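Local coordinates for protein enoyl-CoA hydratase (Mycobacterium avium, PDB 3OC7) that probably catalyses the reversible addition of water to the double bond of enoyl-CoA thioesters, as a crotonase-family hydratase of fatty acid metabolism, at residues M89-E92 and R93-M97. Sequence-based numbering, arbitrary orientation. Where two conformers were deposited one is given.
Sequences MAVE and RAREM
Glu-92 and Arg-95 form an i to i+3 salt bridge on helix 86-106 of this crotonase fold. The Glu-92 chain bends at chi2 (-42°), and its OE2 ends beside the guanidinium of Arg-95. Arg-95 is extended from CG to NE and reaches back over the preceding turn. The modelled distance from Glu-92 OE2 to Arg-95 NH1 is very short, 2.4 Å, and Glu-92 has a second conformer, so the exact length of this bridge is doubtful. The carboxylate lies at the edge of the guanidinium, with the two planes 46° apart. Val-91 runs alongside Arg-95, and its CG2 sits over one guanidinium face, 3.8 Å from NH2 of Arg-95. NE of Arg-95 makes a separate salt bridge to Glu-235 of helix 212-245. Two carboxylates may therefore share this one charge.

Arg-93 also runs back toward the start of the helix, but on another side. Its bend at chi3 (-59°) lays the guanidinium over the preceding turn, one face above CA of Ala-90. There NH2 of Arg-93 is 3.7 Å from CB of Ala-90, and NH1 is 3.8 Å from CB of Met-89. Phe-245 makes a cation-pi contact with the same arginine. Ala-90 and Ala-94 are buried; their small side chains meet Ala-242 and Ala-238, joining this helix to helix 212-245.

Regular i to i+4 backbone bonds run through all these residues, among them Arg-95 N to Val-91 O, 3.1 Å. The carboxylate of Glu-96 lies near that of Glu-92, and the two probably carry like charges. One water donates to both, at 2.7 Å to OE2 of Glu-96 and, weakly, at 3.4 Å to OE1 of Glu-92.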
ATOM      1  N   MET A  89      11.875  32.358  -9.992  1.00 23.66           N
ATOM      2  CA  MET A  89      11.239  32.420  -8.669  1.00 23.76           C
ATOM      3  C   MET A  89      10.422  31.152  -8.361  1.00 22.20           C
ATOM      4  O   MET A  89      10.460  30.643  -7.234  1.00 22.02           O
ATOM      5  CB  MET A  89      10.368  33.681  -8.517  1.00 24.79           C
ATOM      6  CG  MET A  89      11.147  34.975  -8.217  1.00 28.40           C
ATOM      7  SD  MET A  89      10.170  36.507  -8.265  1.00 35.45           S
ATOM      8  CE  MET A  89       9.231  36.410  -6.744  1.00 35.06           C
ATOM      9  N   ALA A  90       9.709  30.639  -9.368  1.00 20.50           N
ATOM     10  CA  ALA A  90       8.901  29.411  -9.221  1.00 18.76           C
ATOM     11  C   ALA A  90       9.737  28.137  -8.995  1.00 17.94           C
ATOM     12  O   ALA A  90       9.391  27.325  -8.131  1.00 16.47           O
ATOM     13  CB  ALA A  90       7.958  29.222 -10.416  1.00 18.89           C
ATOM     14  N   VAL A  91      10.830  27.967  -9.745  1.00 16.78           N
ATOM     15  CA  VAL A  91      11.708  26.791  -9.559  1.00 16.43           C
ATOM     16  C   VAL A  91      12.379  26.777  -8.167  1.00 16.51           C
ATOM     17  O   VAL A  91      12.498  25.715  -7.534  1.00 15.35           O
ATOM     18  CB  VAL A  91      12.724  26.588 -10.747  1.00 15.75           C
ATOM     19  CG1 VAL A  91      13.855  27.638 -10.727  1.00 18.22           C
ATOM     20  CG2 VAL A  91      13.276  25.165 -10.746  1.00 16.55           C
ATOM     21  N   GLU A  92      12.802  27.945  -7.680  1.00 16.87           N
ATOM     22  CA  GLU A  92      13.386  28.064  -6.337  0.50 17.18           C
ATOM     23  C   GLU A  92      12.365  27.821  -5.226  1.00 16.71           C
ATOM     24  O   GLU A  92      12.682  27.218  -4.199  1.00 16.60           O
ATOM     25  CB  GLU A  92      14.050  29.430  -6.141  0.50 17.72           C
ATOM     26  CG  GLU A  92      15.444  29.550  -6.740  0.50 19.64           C
ATOM     27  CD  GLU A  92      16.316  28.324  -6.502  0.50 21.61           C
ATOM     28  OE1 GLU A  92      16.516  27.909  -5.334  0.50 21.08           O
ATOM     29  OE2 GLU A  92      16.817  27.780  -7.497  0.50 23.40           O
ATOM     30  N   ARG A  93      11.130  28.297  -5.416  1.00 16.71           N
ATOM     31  CA  ARG A  93      10.044  28.024  -4.450  1.00 16.08           C
ATOM     32  C   ARG A  93       9.809  26.502  -4.284  1.00 14.65           C
ATOM     33  O   ARG A  93       9.612  25.992  -3.155  1.00 14.13           O
ATOM     34  CB  ARG A  93       8.720  28.722  -4.841  1.00 17.25           C
ATOM     35  CG  ARG A  93       8.639  30.234  -4.580  1.00 21.39           C
ATOM     36  CD  ARG A  93       7.171  30.704  -4.567  1.00 24.35           C
ATOM     37  NE  ARG A  93       6.453  30.443  -5.822  1.00 26.07           N
ATOM     38  CZ  ARG A  93       6.498  31.234  -6.893  1.00 26.31           C
ATOM     39  NH1 ARG A  93       7.233  32.338  -6.880  1.00 27.10           N
ATOM     40  NH2 ARG A  93       5.812  30.913  -7.984  1.00 26.71           N
ATOM     41  N   ALA A  94       9.810  25.783  -5.409  1.00 13.81           N
ATOM     42  CA  ALA A  94       9.649  24.321  -5.394  1.00 12.77           C
ATOM     43  C   ALA A  94      10.812  23.582  -4.710  1.00 12.29           C
ATOM     44  O   ALA A  94      10.561  22.701  -3.858  1.00 10.82           O
ATOM     45  CB  ALA A  94       9.430  23.787  -6.804  1.00 12.71           C
ATOM     46  N   ARG A  95      12.058  23.968  -5.036  1.00 11.50           N
ATOM     47  CA  ARG A  95      13.251  23.397  -4.365  1.00 11.59           C
ATOM     48  C   ARG A  95      13.244  23.662  -2.840  1.00 11.43           C
ATOM     49  O   ARG A  95      13.600  22.778  -2.047  1.00 11.93           O
ATOM     50  CB  ARG A  95      14.576  23.891  -5.004  1.00 11.53           C
ATOM     51  CG  ARG A  95      14.828  23.440  -6.453  1.00 12.14           C
ATOM     52  CD  ARG A  95      16.256  23.802  -6.911  1.00 15.39           C
ATOM     53  NE  ARG A  95      16.465  23.602  -8.350  1.00 14.86           N
ATOM     54  CZ  ARG A  95      16.785  24.563  -9.222  1.00 14.89           C
ATOM     55  NH1 ARG A  95      16.938  25.820  -8.816  1.00 15.94           N
ATOM     56  NH2 ARG A  95      16.954  24.265 -10.511  1.00 15.32           N
ATOM     57  N   GLU A  96      12.833  24.857  -2.432  1.00 11.52           N
ATOM     58  CA  GLU A  96      12.706  25.215  -1.023  1.00 12.53           C
ATOM     59  C   GLU A  96      11.648  24.377  -0.259  1.00 11.56           C
ATOM     60  O   GLU A  96      11.868  23.994   0.912  1.00 12.03           O
ATOM     61  CB  GLU A  96      12.513  26.738  -0.876  1.00 13.87           C
ATOM     62  CG  GLU A  96      13.836  27.497  -1.156  1.00 18.24           C
ATOM     63  CD  GLU A  96      13.675  28.994  -1.401  1.00 23.30           C
ATOM     64  OE1 GLU A  96      12.537  29.504  -1.339  1.00 27.48           O
ATOM     65  OE2 GLU A  96      14.712  29.663  -1.659  1.00 26.41           O
ATOM     66  N   MET A  97      10.526  24.066  -0.920  1.00 11.84           N
ATOM     67  CA  MET A  97       9.536  23.142  -0.366  1.00 12.15           C
ATOM     68  C   MET A  97      10.100  21.721  -0.175  1.00 11.49           C
ATOM     69  O   MET A  97       9.922  21.129   0.902  1.00 11.68           O
ATOM     70  CB  MET A  97       8.250  23.126  -1.216  1.00 12.83           C
ATOM     71  CG  MET A  97       7.087  22.341  -0.574  1.00 15.89           C
ATOM     72  SD  MET A  97       6.654  23.007   1.062  1.00 24.01           S
ATOM     73  CE  MET A  97       5.668  21.693   1.767  1.00 22.03           C
TER
HETATM   74  O   HOH W   1      17.083  28.473  -2.070  1.00 45.62           O